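PDB 4HWV: pectate lyase/Amb allergen from Acidovorax citrulli, which probably cleaves pectate by calcium-dependent beta-elimination, as a secreted polysaccharide lyase of family 1. Local coordinates for residues A[418-430]-A[438-452]. Numbering follows the deposited sequence.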
loop_
_atom_site.group_PDB
_atom_site.type_symbol
_atom_site.label_atom_id
_atom_site.label_comp_id
_atom_site.label_asym_id
_atom_site.label_seq_id
_atom_site.Cartn_x
_atom_site.Cartn_y
_atom_site.Cartn_z
ATOM N N SER A 418 -5.751 5.872 -45.750
ATOM C CA SER A 418 -6.753 5.242 -44.888
ATOM C C SER A 418 -6.121 4.668 -43.621
ATOM O O SER A 418 -6.671 4.790 -42.532
ATOM C CB SER A 418 -7.548 4.164 -45.635
ATOM O OG SER A 418 -6.713 3.113 -46.096
ATOM N N GLU A 419 -4.953 4.052 -43.759
ATOM C CA GLU A 419 -4.277 3.471 -42.602
ATOM C C GLU A 419 -3.741 4.541 -41.656
ATOM O O GLU A 419 -3.454 4.258 -40.500
ATOM C CB GLU A 419 -3.137 2.565 -43.043
ATOM C CG GLU A 419 -3.583 1.345 -43.815
ATOM C CD GLU A 419 -2.403 0.518 -44.282
ATOM O OE1 GLU A 419 -2.012 -0.429 -43.558
ATOM O OE2 GLU A 419 -1.859 0.817 -45.368
ATOM N N CYS A 420 -3.606 5.770 -42.147
ATOM C CA CYS A 420 -3.052 6.844 -41.335
ATOM C C CYS A 420 -4.113 7.744 -40.708
ATOM O O CYS A 420 -3.790 8.658 -39.956
ATOM C CB CYS A 420 -2.026 7.636 -42.152
ATOM S SG CYS A 420 -0.660 6.560 -42.657
ATOM N N ALA A 421 -5.380 7.478 -41.004
ATOM C CA ALA A 421 -6.448 8.252 -40.404
ATOM C C ALA A 421 -6.497 8.038 -38.891
ATOM O O ALA A 421 -6.117 6.977 -38.393
ATOM C CB ALA A 421 -7.792 7.879 -41.038
ATOM N N SER A 422 -6.975 9.057 -38.177
ATOM C CA SER A 422 -7.235 8.992 -36.747
ATOM C C SER A 422 -8.743 9.009 -36.608
ATOM O O SER A 422 -9.376 10.008 -36.957
ATOM C CB SER A 422 -6.662 10.217 -36.032
ATOM O OG SER A 422 -5.262 10.337 -36.224
ATOM N N THR A 423 -9.333 7.920 -36.120
ATOM C CA THR A 423 -10.788 7.806 -36.107
ATOM C C THR A 423 -11.323 7.343 -34.758
ATOM O O THR A 423 -10.643 6.640 -34.004
ATOM C CB THR A 423 -11.305 6.862 -37.223
ATOM O OG1 THR A 423 -10.981 5.504 -36.908
ATOM C CG2 THR A 423 -10.691 7.218 -38.569
ATOM N N PHE A 424 -12.539 7.767 -34.451
ATOM C CA PHE A 424 -13.165 7.427 -33.176
ATOM C C PHE A 424 -14.644 7.140 -33.380
ATOM O O PHE A 424 -15.353 7.904 -34.043
ATOM C CB PHE A 424 -12.971 8.571 -32.168
ATOM C CG PHE A 424 -13.515 8.269 -30.788
ATOM C CD1 PHE A 424 -14.859 8.481 -30.484
ATOM C CD2 PHE A 424 -12.680 7.800 -29.786
ATOM C CE1 PHE A 424 -15.349 8.208 -29.199
ATOM C CE2 PHE A 424 -13.162 7.524 -28.517
ATOM C CZ PHE A 424 -14.501 7.720 -28.226
ATOM N N TYR A 425 -15.110 6.032 -32.812
ATOM C CA TYR A 425 -16.516 5.667 -32.810
ATOM C C TYR A 425 -16.909 5.329 -31.387
ATOM O O TYR A 425 -16.180 4.639 -30.688
ATOM C CB TYR A 425 -16.748 4.442 -33.699
ATOM C CG TYR A 425 -18.147 3.869 -33.614
ATOM C CD1 TYR A 425 -18.470 2.895 -32.666
ATOM C CD2 TYR A 425 -19.140 4.275 -34.498
ATOM C CE1 TYR A 425 -19.748 2.361 -32.582
ATOM C CE2 TYR A 425 -20.418 3.737 -34.429
ATOM C CZ TYR A 425 -20.716 2.778 -33.468
ATOM O OH TYR A 425 -21.986 2.239 -33.402
ATOM N N ASP A 426 -18.069 5.799 -30.946
ATOM C CA ASP A 426 -18.664 5.219 -29.741
ATOM C C ASP A 426 -20.165 5.058 -29.844
ATOM O O ASP A 426 -20.851 5.799 -30.559
ATOM C CB ASP A 426 -18.291 5.956 -28.432
ATOM C CG ASP A 426 -19.126 7.216 -28.183
ATOM O OD1 ASP A 426 -19.213 8.067 -29.094
ATOM O OD2 ASP A 426 -19.679 7.374 -27.059
ATOM N N SER A 427 -20.652 4.056 -29.126
ATOM C CA SER A 427 -22.075 3.819 -28.982
ATOM C C SER A 427 -22.315 3.278 -27.579
ATOM O O SER A 427 -21.469 2.565 -27.027
ATOM C CB SER A 427 -22.535 2.802 -30.021
ATOM O OG SER A 427 -23.928 2.602 -29.948
ATOM N N GLY A 428 -23.468 3.588 -27.007
ATOM C CA GLY A 428 -23.846 3.029 -25.732
ATOM C C GLY A 428 -23.022 3.441 -24.522
ATOM O O GLY A 428 -23.132 2.807 -23.486
ATOM N N THR A 429 -22.244 4.515 -24.614
ATOM C CA THR A 429 -21.483 4.973 -23.459
ATOM C C THR A 429 -22.439 5.530 -22.409
ATOM O O THR A 429 -23.323 6.339 -22.736
ATOM C CB THR A 429 -20.510 6.092 -23.832
ATOM O OG1 THR A 429 -19.647 5.624 -24.875
ATOM C CG2 THR A 429 -19.674 6.485 -22.610
ATOM N N VAL A 430 -22.247 5.129 -21.152
ATOM C CA VAL A 430 -23.027 5.683 -20.052
ATOM C C VAL A 430 -22.095 6.356 -19.065
ATOM O O VAL A 430 -21.095 5.773 -18.667
ATOM C CB VAL A 430 -23.858 4.587 -19.358
ATOM C CG1 VAL A 430 -24.596 5.135 -18.121
ATOM C CG2 VAL A 430 -24.845 4.012 -20.354
ATOM N N LEU A 438 -19.310 10.392 -26.628
ATOM C CA LEU A 438 -17.870 10.638 -26.580
ATOM C C LEU A 438 -17.352 11.145 -27.912
ATOM O O LEU A 438 -16.399 11.909 -27.954
ATOM C CB LEU A 438 -17.091 9.373 -26.183
ATOM C CG LEU A 438 -17.452 8.767 -24.820
ATOM C CD1 LEU A 438 -16.590 7.539 -24.538
ATOM C CD2 LEU A 438 -17.336 9.785 -23.670
ATOM N N THR A 439 -17.977 10.712 -29.008
ATOM C CA THR A 439 -17.525 11.137 -30.331
ATOM C C THR A 439 -17.620 12.660 -30.495
ATOM O O THR A 439 -16.717 13.287 -31.035
ATOM C CB THR A 439 -18.297 10.412 -31.441
ATOM O OG1 THR A 439 -18.087 9.001 -31.323
ATOM C CG2 THR A 439 -17.825 10.871 -32.808
ATOM N N ALA A 440 -18.703 13.251 -30.001
ATOM C CA ALA A 440 -18.856 14.700 -30.046
ATOM C C ALA A 440 -17.735 15.391 -29.268
ATOM O O ALA A 440 -17.193 16.414 -29.708
ATOM C CB ALA A 440 -20.233 15.112 -29.525
ATOM N N ALA A 441 -17.377 14.831 -28.118
ATOM C CA ALA A 441 -16.274 15.385 -27.338
ATOM C C ALA A 441 -14.954 15.266 -28.087
ATOM O O ALA A 441 -14.144 16.190 -28.094
ATOM C CB ALA A 441 -16.182 14.726 -25.975
ATOM N N VAL A 442 -14.743 14.130 -28.741
ATOM C CA VAL A 442 -13.522 13.940 -29.505
ATOM C C VAL A 442 -13.407 14.962 -30.636
ATOM O O VAL A 442 -12.327 15.513 -30.874
ATOM C CB VAL A 442 -13.400 12.482 -30.002
ATOM C CG1 VAL A 442 -12.288 12.326 -31.050
ATOM C CG2 VAL A 442 -13.172 11.564 -28.799
ATOM N N ARG A 443 -14.525 15.238 -31.305
ATOM C CA ARG A 443 -14.525 16.202 -32.400
ATOM C C ARG A 443 -14.158 17.604 -31.910
ATOM O O ARG A 443 -13.455 18.329 -32.599
ATOM C CB ARG A 443 -15.880 16.225 -33.122
ATOM C CG ARG A 443 -16.226 14.948 -33.867
ATOM C CD ARG A 443 -17.350 15.187 -34.869
ATOM N NE ARG A 443 -18.444 15.964 -34.289
ATOM C CZ ARG A 443 -19.525 15.440 -33.716
ATOM N NH1 ARG A 443 -19.674 14.124 -33.643
ATOM N NH2 ARG A 443 -20.461 16.238 -33.216
ATOM N N TRP A 444 -14.628 17.986 -30.721
ATOM C CA TRP A 444 -14.254 19.290 -30.186
ATOM C C TRP A 444 -12.795 19.287 -29.745
ATOM O O TRP A 444 -12.125 20.323 -29.777
ATOM C CB TRP A 444 -15.143 19.664 -29.009
ATOM C CG TRP A 444 -16.435 20.273 -29.412
ATOM C CD1 TRP A 444 -17.683 19.777 -29.172
ATOM C CD2 TRP A 444 -16.621 21.499 -30.135
ATOM N NE1 TRP A 444 -18.640 20.630 -29.682
ATOM C CE2 TRP A 444 -18.014 21.692 -30.282
ATOM C CE3 TRP A 444 -15.749 22.465 -30.657
ATOM C CZ2 TRP A 444 -18.551 22.800 -30.943
ATOM C CZ3 TRP A 444 -16.288 23.564 -31.315
ATOM C CH2 TRP A 444 -17.673 23.722 -31.444
ATOM N N SER A 445 -12.297 18.142 -29.287
ATOM C CA SER A 445 -10.901 18.042 -28.884
ATOM C C SER A 445 -9.945 18.240 -30.067
ATOM O O SER A 445 -8.943 18.947 -29.954
ATOM C CB SER A 445 -10.664 16.687 -28.196
ATOM O OG SER A 445 -9.349 16.593 -27.689
ATOM N N SER A 446 -10.269 17.638 -31.211
ATOM C CA SER A 446 -9.479 17.819 -32.433
ATOM C C SER A 446 -10.357 17.730 -33.656
ATOM O O SER A 446 -11.045 16.735 -33.867
ATOM C CB SER A 446 -8.396 16.743 -32.566
ATOM O OG SER A 446 -7.715 16.901 -33.811
ATOM N N ALA A 447 -10.290 18.762 -34.488
ATOM C CA ALA A 447 -10.971 18.764 -35.774
ATOM C C ALA A 447 -10.278 17.875 -36.811
ATOM O O ALA A 447 -10.717 17.810 -37.959
ATOM C CB ALA A 447 -11.063 20.195 -36.302
ATOM N N LEU A 448 -9.197 17.196 -36.426
ATOM C CA LEU A 448 -8.468 16.357 -37.370
ATOM C C LEU A 448 -8.927 14.909 -37.320
ATOM O O LEU A 448 -8.499 14.102 -38.139
ATOM C CB LEU A 448 -6.959 16.444 -37.125
ATOM C CG LEU A 448 -6.408 17.866 -37.245
ATOM C CD1 LEU A 448 -4.934 17.807 -36.937
ATOM C CD2 LEU A 448 -6.667 18.502 -38.611
ATOM N N ALA A 449 -9.765 14.576 -36.338
ATOM C CA ALA A 449 -10.336 13.233 -36.236
ATOM C C ALA A 449 -11.270 12.992 -37.431
ATOM O O ALA A 449 -12.045 13.873 -37.793
ATOM C CB ALA A 449 -11.079 13.085 -34.921
ATOM N N ALA A 450 -11.188 11.810 -38.045
ATOM C CA ALA A 450 -11.901 11.526 -39.293
ATOM C C ALA A 450 -12.927 10.419 -39.120
ATOM O O ALA A 450 -12.960 9.757 -38.097
ATOM C CB ALA A 450 -10.922 11.142 -40.376
ATOM N N ALA A 451 -13.765 10.222 -40.135
ATOM C CA ALA A 451 -14.821 9.217 -40.060
ATOM C C ALA A 451 -14.239 7.802 -39.948
ATOM O O ALA A 451 -13.349 7.424 -40.708
ATOM C CB ALA A 451 -15.740 9.325 -41.273
ATOM N N PRO A 452 -14.745 7.006 -38.997
ATOM C CA PRO A 452 -14.280 5.618 -38.868
ATOM C C PRO A 452 -14.498 4.802 -40.143
ATOM O O PRO A 452 -15.478 5.026 -40.884
ATOM C CB PRO A 452 -15.143 5.069 -37.732
ATOM C CG PRO A 452 -15.501 6.260 -36.927
ATOM C CD PRO A 452 -15.663 7.384 -37.910
HETATM O O HOH W 1 -7.255 11.754 -39.477
HETATM O O HOH W 2 -13.353 10.301 -35.646
HETATM O O HOH W 3 -19.347 7.541 -33.231
#
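At one end of the right-handed parallel beta-helix of this family 1 lyase, Phe424 and Asp426 of strand 423-427 dock helix 438-445 against the last turn of the solenoid. The strand pairs in parallel with 376-387 along one edge; helix 438-445 runs nearly antiparallel to strand 423-427, at 154°, with the axes of the two segments 7.8 Å apart. The example illustrates how a carboxylate can hold the start of a helix. Asp426 OD1 accepts from Thr439 OG1 at 2.7 Å, through the lone pair turned away from OD2, and also from Thr439 N, which approaches from above the carboxylate plane. Asp426 OD2 likewise serves two donors: Leu438 N at 3.1 Å, tilted out of the plane, and Thr429 OG1 through the anti lone pair. Four bonds thus fix the carboxylate's rotation, and the first-turn N-H groups would probably favour its negative charge.

Phe424 supplies the apolar half. With CG anti to the backbone N (chi1 -176°), its ring lies against the helix, where Val442 CG2 sits over one face, 3.7 Å from the ring centroid in a CH-pi contact, only 5° off the normal. Thr439 OG1 lies at the ring edge, while Leu438 CB approaches obliquely. Leu371 of strand 369-371 touches both Phe424 and Val442, extending this packing into the solenoid.

Beyond the helix, the chain comes back to Ser422, whose O accepts a nearly straight bond from Ala450 N at 2.8 Å. Water joins Ser422 N to Leu448 O, and Pro452 CG rests 3.3 Å from Phe424 O.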